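Local coordinates for protein NAD-dependent aldehyde dehydrogenase (Sinorhizobium meliloti, PDB 3U4J) that probably oxidises aldehydes with NAD or NADP as electron acceptor, as a member of the aldehyde dehydrogenase family, and binds calcium, at residues L107-R121 with P336-S348. Residues are numbered along the deposited sequence; the frame is centred on the assembly and turned at random.
Sequences LIESLEVGKPIAQAR and PLNERTKIGAMIS
Glu339 and Arg121 meet end-on: NH2 of Arg121 lies 2.7 Å from OE2 of Glu339, and NH1 of Arg121 lies 2.9 Å from OE1 of Glu339. Each carboxylate oxygen spends its syn lone pair on one nitrogen, and with the two planes only 28° apart the pair forms a nearly flat fork. The glutamate folds back at chi2 (-72°) to bring its carboxylate over CG2 of Ile117, while NE of Arg121 makes a second salt bridge, to Glu103. An alanine at Arg121 would probably leave the carboxylates of Glu339 and Glu103 without their shared positive mate and the Glu339 side chain free to turn.

Further in, the backbones are pinned. The amide of Ile117 donates to Pro336 O at 2.8 Å, just where helix 117-138 begins; farther along, Ala345 N reaches Gly114 O at 3.0 Å. Gly114 leaves helix 102-113 with positive phi, and a CB there would run into that of Ala345. Gly344 is confined too: its CA makes a CH...O contact to Gly114 O at 3.3 Å, and a CB would collide with that oxygen. Each proline packs against the other segment's backbone: the ring of Pro116 lies against Thr341 to Gly344, and Pro336 sets CG on Gly114 O and CB on Lys115 O; the latter oxygen accepts a hydrogen bond from Ser110 OG at 2.8 Å, almost head-on. Leu337 sends CD2 back to CD1 of Leu107, 3.6 Å away, and to CD2 of Leu111. One water ties Ala118 N to Asn338 O and Thr341 O; another joins Gln119 OE1 to Lys342 O.

The loop between strand 333-334 and helix 349-364 thus clasps the turn joining helices 102-113 and 117-138, with Tyr383 of strand 383-390 against Pro336 and Ala345, and Lys342 hydrogen-bonding through NZ to O of Trp504 of the second subunit, with a cation-pi contact to that tryptophan.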
loop_
_atom_site.group_PDB
_atom_site.type_symbol
_atom_site.label_atom_id
_atom_site.label_comp_id
_atom_site.label_asym_id
_atom_site.label_seq_id
_atom_site.Cartn_x
_atom_site.Cartn_y
_atom_site.Cartn_z
ATOM N N LEU A 107 25.844 -27.505 12.039
ATOM C CA LEU A 107 26.393 -28.867 12.019
ATOM C C LEU A 107 25.339 -29.928 11.636
ATOM O O LEU A 107 25.605 -30.815 10.811
ATOM C CB LEU A 107 27.096 -29.207 13.344
ATOM C CG LEU A 107 27.701 -30.633 13.420
ATOM C CD1 LEU A 107 28.792 -30.886 12.325
ATOM C CD2 LEU A 107 28.250 -30.915 14.811
ATOM N N ILE A 108 24.149 -29.838 12.225
ATOM C CA ILE A 108 23.045 -30.735 11.855
ATOM C C ILE A 108 22.809 -30.670 10.324
ATOM O O ILE A 108 22.817 -31.702 9.654
ATOM C CB ILE A 108 21.754 -30.412 12.645
ATOM C CG1 ILE A 108 21.977 -30.606 14.140
ATOM C CG2 ILE A 108 20.545 -31.325 12.196
ATOM C CD1 ILE A 108 20.714 -30.235 14.956
ATOM N N GLU A 109 22.651 -29.453 9.782
ATOM C CA GLU A 109 22.327 -29.269 8.368
ATOM C C GLU A 109 23.426 -29.872 7.527
ATOM O O GLU A 109 23.154 -30.522 6.530
ATOM C CB GLU A 109 22.233 -27.780 7.964
ATOM C CG GLU A 109 20.936 -27.054 8.230
ATOM C CD GLU A 109 19.727 -27.508 7.409
ATOM O OE1 GLU A 109 19.304 -26.787 6.459
ATOM O OE2 GLU A 109 19.178 -28.558 7.768
ATOM N N SER A 110 24.670 -29.621 7.920
ATOM C CA SER A 110 25.834 -30.108 7.171
ATOM C C SER A 110 25.846 -31.639 7.105
ATOM O O SER A 110 26.000 -32.250 6.023
ATOM C CB SER A 110 27.126 -29.599 7.824
ATOM O OG SER A 110 28.254 -30.021 7.092
ATOM N N LEU A 111 25.690 -32.254 8.271
ATOM C CA LEU A 111 25.713 -33.707 8.367
ATOM C C LEU A 111 24.563 -34.380 7.605
ATOM O O LEU A 111 24.766 -35.395 6.949
ATOM C CB LEU A 111 25.687 -34.119 9.839
ATOM C CG LEU A 111 26.980 -33.896 10.640
ATOM C CD1 LEU A 111 26.737 -34.194 12.155
ATOM C CD2 LEU A 111 28.085 -34.749 10.070
ATOM N N GLU A 112 23.348 -33.834 7.723
ATOM C CA GLU A 112 22.180 -34.476 7.139
ATOM C C GLU A 112 22.049 -34.170 5.658
ATOM O O GLU A 112 21.623 -35.026 4.890
ATOM C CB GLU A 112 20.884 -34.077 7.865
ATOM C CG GLU A 112 20.876 -34.461 9.334
ATOM C CD GLU A 112 19.568 -34.158 10.044
ATOM O OE1 GLU A 112 18.611 -33.642 9.419
ATOM O OE2 GLU A 112 19.497 -34.449 11.257
ATOM N N VAL A 113 22.391 -32.949 5.263
ATOM C CA VAL A 113 22.205 -32.544 3.880
ATOM C C VAL A 113 23.474 -32.810 3.035
ATOM O O VAL A 113 23.355 -32.993 1.848
ATOM C CB VAL A 113 21.787 -31.029 3.751
ATOM C CG1 VAL A 113 21.687 -30.589 2.283
ATOM C CG2 VAL A 113 20.488 -30.745 4.495
ATOM N N GLY A 114 24.658 -32.828 3.641
ATOM C CA GLY A 114 25.915 -32.838 2.869
ATOM C C GLY A 114 26.338 -31.444 2.428
ATOM O O GLY A 114 27.141 -31.284 1.524
ATOM N N LYS A 115 25.782 -30.437 3.090
ATOM C CA LYS A 115 26.023 -29.035 2.801
ATOM C C LYS A 115 27.340 -28.638 3.448
ATOM O O LYS A 115 27.582 -28.974 4.612
ATOM C CB LYS A 115 24.885 -28.240 3.457
ATOM C CG LYS A 115 24.615 -26.846 2.981
ATOM C CD LYS A 115 23.438 -26.264 3.802
ATOM C CE LYS A 115 22.083 -26.795 3.327
ATOM N NZ LYS A 115 21.692 -26.222 2.008
ATOM N N PRO A 116 28.210 -27.934 2.702
ATOM C CA PRO A 116 29.449 -27.430 3.300
ATOM C C PRO A 116 29.157 -26.626 4.576
ATOM O O PRO A 116 28.243 -25.803 4.582
ATOM C CB PRO A 116 29.998 -26.508 2.215
ATOM C CG PRO A 116 29.464 -27.069 0.946
ATOM C CD PRO A 116 28.076 -27.544 1.293
ATOM N N ILE A 117 29.942 -26.864 5.627
ATOM C CA ILE A 117 29.685 -26.272 6.950
ATOM C C ILE A 117 29.706 -24.725 6.968
ATOM O O ILE A 117 28.907 -24.081 7.662
ATOM C CB ILE A 117 30.587 -26.861 8.058
ATOM C CG1 ILE A 117 30.122 -26.334 9.431
ATOM C CG2 ILE A 117 32.082 -26.564 7.800
ATOM C CD1 ILE A 117 28.946 -27.094 10.005
ATOM N N ALA A 118 30.584 -24.140 6.168
ATOM C CA ALA A 118 30.635 -22.686 6.070
ATOM C C ALA A 118 29.359 -22.162 5.414
ATOM O O ALA A 118 28.839 -21.137 5.835
ATOM C CB ALA A 118 31.902 -22.225 5.295
ATOM N N GLN A 119 28.861 -22.853 4.386
ATOM C CA GLN A 119 27.583 -22.480 3.779
ATOM C C GLN A 119 26.431 -22.687 4.780
ATOM O O GLN A 119 25.564 -21.818 4.931
ATOM C CB GLN A 119 27.314 -23.275 2.508
ATOM C CG GLN A 119 25.934 -23.045 1.889
ATOM C CD GLN A 119 25.611 -24.076 0.826
ATOM O OE1 GLN A 119 26.520 -24.687 0.253
ATOM N NE2 GLN A 119 24.331 -24.273 0.549
ATOM N N ALA A 120 26.418 -23.844 5.441
ATOM C CA ALA A 120 25.372 -24.132 6.429
ATOM C C ALA A 120 25.346 -23.039 7.487
ATOM O O ALA A 120 24.289 -22.545 7.812
ATOM C CB ALA A 120 25.561 -25.490 7.060
ATOM N N ARG A 121 26.510 -22.640 7.984
ATOM C CA ARG A 121 26.584 -21.626 9.036
ATOM C C ARG A 121 25.965 -20.310 8.554
ATOM O O ARG A 121 25.179 -19.702 9.282
ATOM C CB ARG A 121 28.039 -21.425 9.485
ATOM C CG ARG A 121 28.257 -20.397 10.586
ATOM C CD ARG A 121 29.775 -20.187 10.876
ATOM N NE ARG A 121 30.368 -21.430 11.381
ATOM C CZ ARG A 121 31.203 -22.216 10.710
ATOM N NH1 ARG A 121 31.628 -21.897 9.492
ATOM N NH2 ARG A 121 31.646 -23.318 11.286
ATOM N N PRO A 336 31.981 -32.128 3.622
ATOM C CA PRO A 336 31.152 -31.020 4.119
ATOM C C PRO A 336 31.610 -30.436 5.454
ATOM O O PRO A 336 31.271 -29.297 5.757
ATOM C CB PRO A 336 29.747 -31.620 4.213
ATOM C CG PRO A 336 29.771 -32.815 3.256
ATOM C CD PRO A 336 31.183 -33.343 3.359
ATOM N N LEU A 337 32.390 -31.184 6.237
ATOM C CA LEU A 337 32.820 -30.721 7.559
ATOM C C LEU A 337 34.063 -29.857 7.491
ATOM O O LEU A 337 34.450 -29.255 8.496
ATOM C CB LEU A 337 33.078 -31.904 8.505
ATOM C CG LEU A 337 31.836 -32.726 8.858
ATOM C CD1 LEU A 337 32.203 -33.820 9.865
ATOM C CD2 LEU A 337 30.752 -31.794 9.434
ATOM N N ASN A 338 34.699 -29.805 6.315
ATOM C CA ASN A 338 35.878 -28.943 6.145
ATOM C C ASN A 338 35.468 -27.503 5.849
ATOM O O ASN A 338 34.643 -27.260 4.974
ATOM C CB ASN A 338 36.768 -29.476 5.025
ATOM C CG ASN A 338 38.168 -28.914 5.092
ATOM O OD1 ASN A 338 38.359 -27.692 5.059
ATOM N ND2 ASN A 338 39.165 -29.805 5.176
ATOM N N GLU A 339 36.053 -26.556 6.570
ATOM C CA GLU A 339 35.716 -25.128 6.431
ATOM C C GLU A 339 36.070 -24.556 5.053
ATOM O O GLU A 339 35.489 -23.566 4.640
ATOM C CB GLU A 339 36.423 -24.297 7.518
ATOM C CG GLU A 339 35.906 -24.567 8.953
ATOM C CD GLU A 339 34.510 -24.006 9.202
ATOM O OE1 GLU A 339 34.060 -23.081 8.464
ATOM O OE2 GLU A 339 33.859 -24.475 10.154
ATOM N N ARG A 340 37.014 -25.192 4.354
ATOM C CA ARG A 340 37.442 -24.755 3.015
ATOM C C ARG A 340 36.495 -25.208 1.907
ATOM O O ARG A 340 36.499 -24.649 0.811
ATOM C CB ARG A 340 38.873 -25.260 2.703
ATOM C CG ARG A 340 39.945 -24.728 3.656
ATOM C CD ARG A 340 41.406 -25.237 3.357
ATOM N NE ARG A 340 41.527 -26.371 2.420
ATOM C CZ ARG A 340 41.878 -27.619 2.745
ATOM N NH1 ARG A 340 42.146 -27.976 4.005
ATOM N NH2 ARG A 340 41.958 -28.532 1.796
ATOM N N THR A 341 35.671 -26.215 2.185
ATOM C CA THR A 341 34.796 -26.790 1.157
ATOM C C THR A 341 33.750 -25.782 0.671
ATOM O O THR A 341 33.093 -25.119 1.490
ATOM C CB THR A 341 34.102 -28.067 1.694
ATOM O OG1 THR A 341 35.110 -29.013 2.076
ATOM C CG2 THR A 341 33.203 -28.698 0.617
ATOM N N LYS A 342 33.587 -25.688 -0.644
ATOM C CA LYS A 342 32.617 -24.762 -1.239
ATOM C C LYS A 342 31.435 -25.519 -1.827
ATOM O O LYS A 342 30.362 -24.961 -1.999
ATOM C CB LYS A 342 33.280 -23.897 -2.338
ATOM C CG LYS A 342 34.371 -22.937 -1.840
ATOM C CD LYS A 342 33.837 -21.795 -0.951
ATOM C CE LYS A 342 33.105 -20.712 -1.744
ATOM N NZ LYS A 342 33.912 -20.328 -2.953
ATOM N N ILE A 343 31.658 -26.785 -2.169
ATOM C CA ILE A 343 30.657 -27.627 -2.803
ATOM C C ILE A 343 30.673 -28.984 -2.089
ATOM O O ILE A 343 31.723 -29.583 -1.935
ATOM C CB ILE A 343 30.941 -27.855 -4.309
ATOM C CG1 ILE A 343 31.068 -26.533 -5.071
ATOM C CG2 ILE A 343 29.850 -28.775 -4.968
ATOM C CD1 ILE A 343 31.716 -26.696 -6.420
ATOM N N GLY A 344 29.509 -29.443 -1.638
ATOM C CA GLY A 344 29.422 -30.677 -0.851
ATOM C C GLY A 344 28.890 -31.890 -1.595
ATOM O O GLY A 344 29.230 -32.120 -2.762
ATOM N N ALA A 345 28.067 -32.675 -0.909
ATOM C CA ALA A 345 27.732 -34.020 -1.371
ATOM C C ALA A 345 26.402 -34.035 -2.103
ATOM O O ALA A 345 25.580 -33.124 -1.916
ATOM C CB ALA A 345 27.697 -35.000 -0.151
HETATM N N MSE A 346 26.192 -35.061 -2.930
HETATM C CA MSE A 346 24.869 -35.381 -3.465
HETATM C C MSE A 346 24.018 -35.935 -2.313
HETATM O O MSE A 346 24.539 -36.656 -1.448
HETATM C CB MSE A 346 24.950 -36.469 -4.560
HETATM C CG MSE A 346 25.672 -36.105 -5.856
HETATM SE SE MSE A 346 24.715 -34.714 -6.906
HETATM C CE MSE A 346 25.538 -33.208 -6.027
ATOM N N ILE A 347 22.719 -35.641 -2.318
ATOM C CA ILE A 347 21.847 -36.015 -1.196
ATOM C C ILE A 347 21.713 -37.551 -0.991
ATOM O O ILE A 347 21.596 -38.027 0.155
ATOM C CB ILE A 347 20.449 -35.374 -1.334
ATOM C CG1 ILE A 347 19.711 -35.381 0.015
ATOM C CG2 ILE A 347 19.617 -36.064 -2.441
ATOM C CD1 ILE A 347 20.247 -34.383 1.029
ATOM N N SER A 348 21.732 -38.314 -2.091
ATOM C CA SER A 348 21.520 -39.753 -1.988
ATOM C C SER A 348 22.162 -40.480 -3.167
ATOM O O SER A 348 22.548 -39.853 -4.160
ATOM C CB SER A 348 20.033 -40.107 -1.900
ATOM O OG SER A 348 19.401 -39.921 -3.158
HETATM O O HOH W 1 24.324 -31.427 -0.277
HETATM O O HOH W 2 32.552 -25.465 4.349
HETATM O O HOH W 3 27.669 -25.008 -2.044
#